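Local coordinates for SusD-like carbohydrate binding protein BF1063 (Bacteroides fragilis NCTC 9343, PDB 3I4G) that probably binds carbohydrate at the bacterial outer membrane, in the manner of SusD-like proteins, at residues Arg206-Leu210 with Trp456-Arg460; Met459-His465 with Phe505-Tyr511. All blocks are in the same frame, centred on the assembly; numbering follows the deposited sequence.

Contact 1: residues Arg206-Leu210 with Trp456-Arg460; sequences RTCML and WDIMR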
loop_
_atom_site.group_PDB
_atom_site.type_symbol
_atom_site.label_atom_id
_atom_site.label_comp_id
_atom_site.label_asym_id
_atom_site.label_seq_id
_atom_site.Cartn_x
_atom_site.Cartn_y
_atom_site.Cartn_z
ATOM N N ARG A 206 -5.116 9.687 -8.397
ATOM C CA ARG A 206 -4.334 9.893 -7.192
ATOM C C ARG A 206 -3.463 11.154 -7.309
ATOM O O ARG A 206 -3.289 11.893 -6.321
ATOM C CB ARG A 206 -3.409 8.696 -6.892
ATOM C CG ARG A 206 -4.056 7.414 -6.405
ATOM C CD ARG A 206 -2.961 6.439 -6.044
ATOM N NE ARG A 206 -3.435 5.229 -5.389
ATOM C CZ ARG A 206 -2.603 4.331 -4.921
ATOM N NH1 ARG A 206 -1.290 4.481 -5.106
ATOM N NH2 ARG A 206 -3.066 3.275 -4.300
ATOM N N THR A 207 -2.917 11.401 -8.485
ATOM C CA THR A 207 -2.104 12.619 -8.709
ATOM C C THR A 207 -2.961 13.844 -8.460
ATOM O O THR A 207 -2.549 14.783 -7.769
ATOM C CB THR A 207 -1.545 12.625 -10.125
ATOM O OG1 THR A 207 -0.671 11.508 -10.287
ATOM C CG2 THR A 207 -0.758 13.923 -10.428
ATOM N N CYS A 208 -4.170 13.862 -8.991
ATOM C CA CYS A 208 -5.040 15.004 -8.792
ATOM C C CYS A 208 -5.403 15.205 -7.314
ATOM O O CYS A 208 -5.534 16.335 -6.849
ATOM C CB CYS A 208 -6.318 14.870 -9.616
ATOM S SG CYS A 208 -6.150 14.929 -11.406
HETATM N N MSE A 209 -5.594 14.130 -6.560
HETATM C CA MSE A 209 -5.893 14.300 -5.139
HETATM C C MSE A 209 -4.677 14.919 -4.419
HETATM O O MSE A 209 -4.839 15.697 -3.492
HETATM C CB MSE A 209 -6.345 12.982 -4.483
HETATM C CG MSE A 209 -7.676 12.422 -5.034
HETATM SE SE MSE A 209 -8.471 11.079 -3.856
HETATM C CE MSE A 209 -6.925 10.009 -3.558
ATOM N N LEU A 210 -3.456 14.578 -4.822
ATOM C CA LEU A 210 -2.281 15.210 -4.226
ATOM C C LEU A 210 -2.221 16.703 -4.515
ATOM O O LEU A 210 -1.750 17.502 -3.697
ATOM C CB LEU A 210 -0.982 14.566 -4.735
ATOM C CG LEU A 210 -0.601 13.221 -4.212
ATOM C CD1 LEU A 210 0.706 12.796 -4.898
ATOM C CD2 LEU A 210 -0.456 13.255 -2.675
ATOM N N TRP A 456 0.446 6.886 2.749
ATOM C CA TRP A 456 0.209 7.855 1.681
ATOM C C TRP A 456 -1.015 8.709 2.010
ATOM O O TRP A 456 -1.017 9.926 1.823
ATOM C CB TRP A 456 0.048 7.096 0.359
ATOM C CG TRP A 456 -0.034 7.977 -0.814
ATOM C CD1 TRP A 456 1.017 8.620 -1.405
ATOM C CD2 TRP A 456 -1.212 8.357 -1.534
ATOM N NE1 TRP A 456 0.565 9.407 -2.447
ATOM C CE2 TRP A 456 -0.806 9.269 -2.550
ATOM C CE3 TRP A 456 -2.565 8.013 -1.438
ATOM C CZ2 TRP A 456 -1.713 9.844 -3.444
ATOM C CZ3 TRP A 456 -3.446 8.570 -2.348
ATOM C CH2 TRP A 456 -3.014 9.472 -3.331
ATOM N N ASP A 457 -2.084 8.099 2.504
ATOM C CA ASP A 457 -3.291 8.855 2.824
ATOM C C ASP A 457 -3.110 9.825 3.992
ATOM O O ASP A 457 -3.490 10.995 3.897
ATOM C CB ASP A 457 -4.441 7.915 3.178
ATOM C CG ASP A 457 -5.052 7.194 1.993
ATOM O OD1 ASP A 457 -4.933 7.653 0.836
ATOM O OD2 ASP A 457 -5.729 6.169 2.275
ATOM N N ILE A 458 -2.536 9.370 5.112
ATOM C CA ILE A 458 -2.431 10.247 6.275
ATOM C C ILE A 458 -1.444 11.405 5.986
ATOM O O ILE A 458 -1.621 12.522 6.483
ATOM C CB ILE A 458 -2.111 9.522 7.579
ATOM C CG1 ILE A 458 -0.760 8.826 7.505
ATOM C CG2 ILE A 458 -3.221 8.517 7.894
ATOM C CD1 ILE A 458 -0.387 8.062 8.822
HETATM N N MSE A 459 -0.485 11.169 5.118
HETATM C CA MSE A 459 0.400 12.239 4.652
HETATM C C MSE A 459 -0.329 13.268 3.799
HETATM O O MSE A 459 -0.288 14.461 4.113
HETATM C CB MSE A 459 1.562 11.605 3.892
HETATM C CG MSE A 459 2.566 10.813 4.781
HETATM SE SE MSE A 459 3.817 11.863 5.763
HETATM C CE MSE A 459 5.131 12.022 4.313
ATOM N N ARG A 460 -1.038 12.830 2.757
ATOM C CA ARG A 460 -1.728 13.785 1.850
ATOM C C ARG A 460 -2.842 14.515 2.584
ATOM O O ARG A 460 -3.118 15.703 2.302
ATOM C CB ARG A 460 -2.282 13.123 0.577
ATOM C CG ARG A 460 -3.478 12.230 0.777
ATOM C CD ARG A 460 -3.763 11.407 -0.435
ATOM N NE ARG A 460 -4.850 10.466 -0.204
ATOM C CZ ARG A 460 -6.149 10.729 -0.362
ATOM N NH1 ARG A 460 -6.588 11.923 -0.718
ATOM N NH2 ARG A 460 -7.027 9.753 -0.128
HETATM O O HOH W 1 -5.062 14.526 -1.071
#
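The six-membered ring of W456 lies between two arginine chains. On one face R206 runs its extended chain past the ring, with CB 3.7 Å from W456 CH2 and CD over the face; its guanidinium plane is tilted 24° from the ring, and at 5.2 Å from CZ to the ring centroid any cation-pi attraction is weak. On the opposite face sits R460, its CD 3.4 Å above the plane and offset toward the rim. L210 meets the indole obliquely, CG lying 3.6 Å from W456 CZ2, while its CD2 reaches R460 CB. The selenomethionine M209 is modelled in two conformers; in one of them the bend at chi3 (-48°) sets CE near the ring edge and over a face of the R460 guanidinium, a contact the other copy may not keep. That group turns side-on to D457, NE and NH2 both gripping OD1 (NE to OD1 3.0 Å), and a water links R460 NH1 to M209 O. S138 OG hydrogen-bonds to W456 NE1. Thus the joint between helices 197-211 and 454-461 is chiefly apolar, with alkyl parts of arginines against an indole, while E396 and D457 probably balance the charge of R460 and E389 that of R206.

Contact 2: residues Met459-His465 with Phe505-Tyr511; sequences MRWGIAH and FRNPTDY. With EDO (1,2-ethanediol), chain F.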
loop_
_atom_site.group_PDB
_atom_site.type_symbol
_atom_site.label_atom_id
_atom_site.label_comp_id
_atom_site.label_asym_id
_atom_site.label_seq_id
_atom_site.Cartn_x
_atom_site.Cartn_y
_atom_site.Cartn_z
HETATM N N MSE A 459 -0.485 11.169 5.118
HETATM C CA MSE A 459 0.400 12.239 4.652
HETATM C C MSE A 459 -0.329 13.268 3.799
HETATM O O MSE A 459 -0.288 14.461 4.113
HETATM C CB MSE A 459 1.562 11.605 3.892
HETATM C CG MSE A 459 2.566 10.813 4.781
HETATM SE SE MSE A 459 3.817 11.863 5.763
HETATM C CE MSE A 459 5.131 12.022 4.313
ATOM N N ARG A 460 -1.038 12.830 2.757
ATOM C CA ARG A 460 -1.728 13.785 1.850
ATOM C C ARG A 460 -2.842 14.515 2.584
ATOM O O ARG A 460 -3.118 15.703 2.302
ATOM C CB ARG A 460 -2.282 13.123 0.577
ATOM C CG ARG A 460 -3.478 12.230 0.777
ATOM C CD ARG A 460 -3.763 11.407 -0.435
ATOM N NE ARG A 460 -4.850 10.466 -0.204
ATOM C CZ ARG A 460 -6.149 10.729 -0.362
ATOM N NH1 ARG A 460 -6.588 11.923 -0.718
ATOM N NH2 ARG A 460 -7.027 9.753 -0.128
ATOM N N TRP A 461 -3.525 13.858 3.522
ATOM C CA TRP A 461 -4.581 14.495 4.287
ATOM C C TRP A 461 -4.065 15.477 5.328
ATOM O O TRP A 461 -4.812 16.254 5.890
ATOM C CB TRP A 461 -5.444 13.451 5.011
ATOM C CG TRP A 461 -6.286 12.594 4.122
ATOM C CD1 TRP A 461 -6.850 12.946 2.927
ATOM C CD2 TRP A 461 -6.749 11.266 4.414
ATOM N NE1 TRP A 461 -7.599 11.897 2.453
ATOM C CE2 TRP A 461 -7.564 10.867 3.347
ATOM C CE3 TRP A 461 -6.558 10.384 5.481
ATOM C CZ2 TRP A 461 -8.156 9.611 3.290
ATOM C CZ3 TRP A 461 -7.144 9.125 5.427
ATOM C CH2 TRP A 461 -7.938 8.763 4.341
ATOM N N GLY A 462 -2.787 15.430 5.653
ATOM C CA GLY A 462 -2.275 16.322 6.684
ATOM C C GLY A 462 -2.734 15.936 8.093
ATOM O O GLY A 462 -2.862 16.778 8.978
ATOM N N ILE A 463 -2.991 14.642 8.289
ATOM C CA ILE A 463 -3.343 14.129 9.621
ATOM C C ILE A 463 -2.282 13.199 10.202
ATOM O O ILE A 463 -2.421 12.714 11.322
ATOM C CB ILE A 463 -4.729 13.440 9.662
ATOM C CG1 ILE A 463 -4.731 12.094 8.960
ATOM C CG2 ILE A 463 -5.825 14.386 9.078
ATOM C CD1 ILE A 463 -6.068 11.329 9.142
ATOM N N ALA A 464 -1.204 12.928 9.462
ATOM C CA ALA A 464 -0.133 12.097 9.977
ATOM C C ALA A 464 0.414 12.609 11.277
ATOM O O ALA A 464 0.720 11.821 12.167
ATOM C CB ALA A 464 1.008 12.003 8.936
ATOM N N HIS A 465 0.557 13.921 11.422
ATOM C CA HIS A 465 1.110 14.462 12.667
ATOM C C HIS A 465 0.162 14.300 13.848
ATOM O O HIS A 465 0.599 14.434 15.000
ATOM C CB HIS A 465 1.515 15.930 12.508
ATOM C CG HIS A 465 0.364 16.872 12.472
ATOM N ND1 HIS A 465 -0.375 17.116 11.322
ATOM C CD2 HIS A 465 -0.219 17.603 13.457
ATOM C CE1 HIS A 465 -1.341 17.975 11.607
ATOM N NE2 HIS A 465 -1.250 18.312 12.884
ATOM N N PHE A 505 6.020 12.080 15.464
ATOM C CA PHE A 505 6.102 12.693 14.137
ATOM C C PHE A 505 6.155 14.210 14.250
ATOM O O PHE A 505 5.368 14.817 15.003
ATOM C CB PHE A 505 4.861 12.256 13.351
ATOM C CG PHE A 505 4.749 12.752 11.927
ATOM C CD1 PHE A 505 4.373 14.046 11.640
ATOM C CD2 PHE A 505 4.873 11.864 10.862
ATOM C CE1 PHE A 505 4.194 14.448 10.336
ATOM C CE2 PHE A 505 4.684 12.277 9.554
ATOM C CZ PHE A 505 4.344 13.551 9.301
ATOM N N ARG A 506 7.057 14.844 13.519
ATOM C CA ARG A 506 7.239 16.274 13.623
ATOM C C ARG A 506 6.453 17.055 12.578
ATOM O O ARG A 506 6.573 16.792 11.368
ATOM C CB ARG A 506 8.722 16.596 13.431
ATOM C CG ARG A 506 9.660 15.992 14.437
ATOM C CD ARG A 506 11.117 16.024 14.008
ATOM N NE ARG A 506 11.351 15.133 12.889
ATOM C CZ ARG A 506 12.528 14.889 12.355
ATOM N NH1 ARG A 506 13.632 15.467 12.834
ATOM N NH2 ARG A 506 12.615 14.044 11.364
ATOM N N ASN A 507 5.647 18.021 13.024
ATOM C CA ASN A 507 4.898 18.879 12.129
ATOM C C ASN A 507 5.655 20.199 11.986
ATOM O O ASN A 507 5.790 20.918 12.963
ATOM C CB ASN A 507 3.503 19.099 12.681
ATOM C CG ASN A 507 2.593 19.790 11.684
ATOM O OD1 ASN A 507 2.854 19.795 10.473
ATOM N ND2 ASN A 507 1.479 20.363 12.185
ATOM N N PRO A 508 6.092 20.580 10.784
ATOM C CA PRO A 508 5.878 19.998 9.465
ATOM C C PRO A 508 6.938 19.063 8.906
ATOM O O PRO A 508 6.708 18.479 7.858
ATOM C CB PRO A 508 5.883 21.251 8.572
ATOM C CG PRO A 508 6.946 22.101 9.201
ATOM C CD PRO A 508 6.781 21.898 10.676
ATOM N N THR A 509 8.068 18.937 9.569
ATOM C CA THR A 509 9.226 18.262 8.997
ATOM C C THR A 509 8.936 16.895 8.432
ATOM O O THR A 509 9.402 16.593 7.318
ATOM C CB THR A 509 10.320 18.147 10.072
ATOM O OG1 THR A 509 10.724 19.477 10.422
ATOM C CG2 THR A 509 11.558 17.365 9.593
ATOM N N ASP A 510 8.187 16.051 9.149
ATOM C CA ASP A 510 8.027 14.671 8.684
ATOM C C ASP A 510 7.000 14.495 7.575
ATOM O O ASP A 510 6.823 13.377 7.101
ATOM C CB ASP A 510 7.820 13.750 9.880
ATOM C CG ASP A 510 9.084 13.588 10.677
ATOM O OD1 ASP A 510 10.166 13.394 10.065
ATOM O OD2 ASP A 510 9.026 13.686 11.912
ATOM N N TYR A 511 6.354 15.574 7.127
ATOM C CA TYR A 511 5.587 15.501 5.892
ATOM C C TYR A 511 6.466 15.440 4.642
ATOM O O TYR A 511 5.951 15.166 3.556
ATOM C CB TYR A 511 4.588 16.686 5.786
ATOM C CG TYR A 511 3.393 16.471 6.684
ATOM C CD1 TYR A 511 2.455 15.509 6.367
ATOM C CD2 TYR A 511 3.178 17.234 7.792
ATOM C CE1 TYR A 511 1.363 15.304 7.159
ATOM C CE2 TYR A 511 2.064 17.032 8.627
ATOM C CZ TYR A 511 1.167 16.066 8.268
ATOM O OH TYR A 511 0.070 15.792 9.060
HETATM C C1 EDO F . 12.448 17.533 5.259
HETATM O O1 EDO F . 11.313 18.048 5.992
HETATM C C2 EDO F . 13.586 18.549 5.308
HETATM O O2 EDO F . 14.136 18.509 6.627
#
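M459 packs on Y511 in the last turn of helix 454-461, which a Schellman motif closes at G462 (positive phi) before helix 464-467; the loop 505-511 of this SusD-family protein packs against that corner. Two Met-aromatic contacts come from the selenomethionine M459. Its chain is bent at both outer torsions, carrying SE to the edge of the F505 ring, 3.9 Å from CE2, and obliquely against Y511, 3.9 Å from CD1. Apolar contact continues through A464, whose CB makes a CH-pi contact over one face of F505, 4.1 Å from the centroid; the opposite face is covered by D510 CB. Stacking brings the N507 amide over H465, the planes 22° apart and ND2 3.4 Å above the centre of the imidazole. The salt bridge lies within the loop: R506 holds D510 side-on, NE to OD2 and NH2 to OD1, while the backbone N of R506 also binds OD2 and NH2 reaches L81 O as well. Hydrogen bonding across the contact gathers at Y511 OH, which lies in the imidazole plane at its edge and is hydrogen-bonded to H465 ND1 (2.7 Å). The backbone N of H465 donates to the same OH at 3.1 Å, nearly straight at 170°.

In the fold
Helix 454-461 is common to both contacts, whose centres lie 12 Å apart on the same side of the chain's centre and which share M459 and R460. Along the chain, 206-210 comes first, on helix 197-211; some 245 residues later 456-460 follows and overlaps 459-465 at M459 and R460, and the loop 505-511 closes the series. R460 faces helix 197-211 while M459 faces the loop, so one short helix packs against an early helix and a late loop. I458 O, in 456-460, probably accepts from I463 N and A464 N at the turn that follows, so the contacts touch through the backbone. Contact 1 thus joins distant parts of the sequence, whereas contact 2 packs the end of that helix and the turn after it against a later loop.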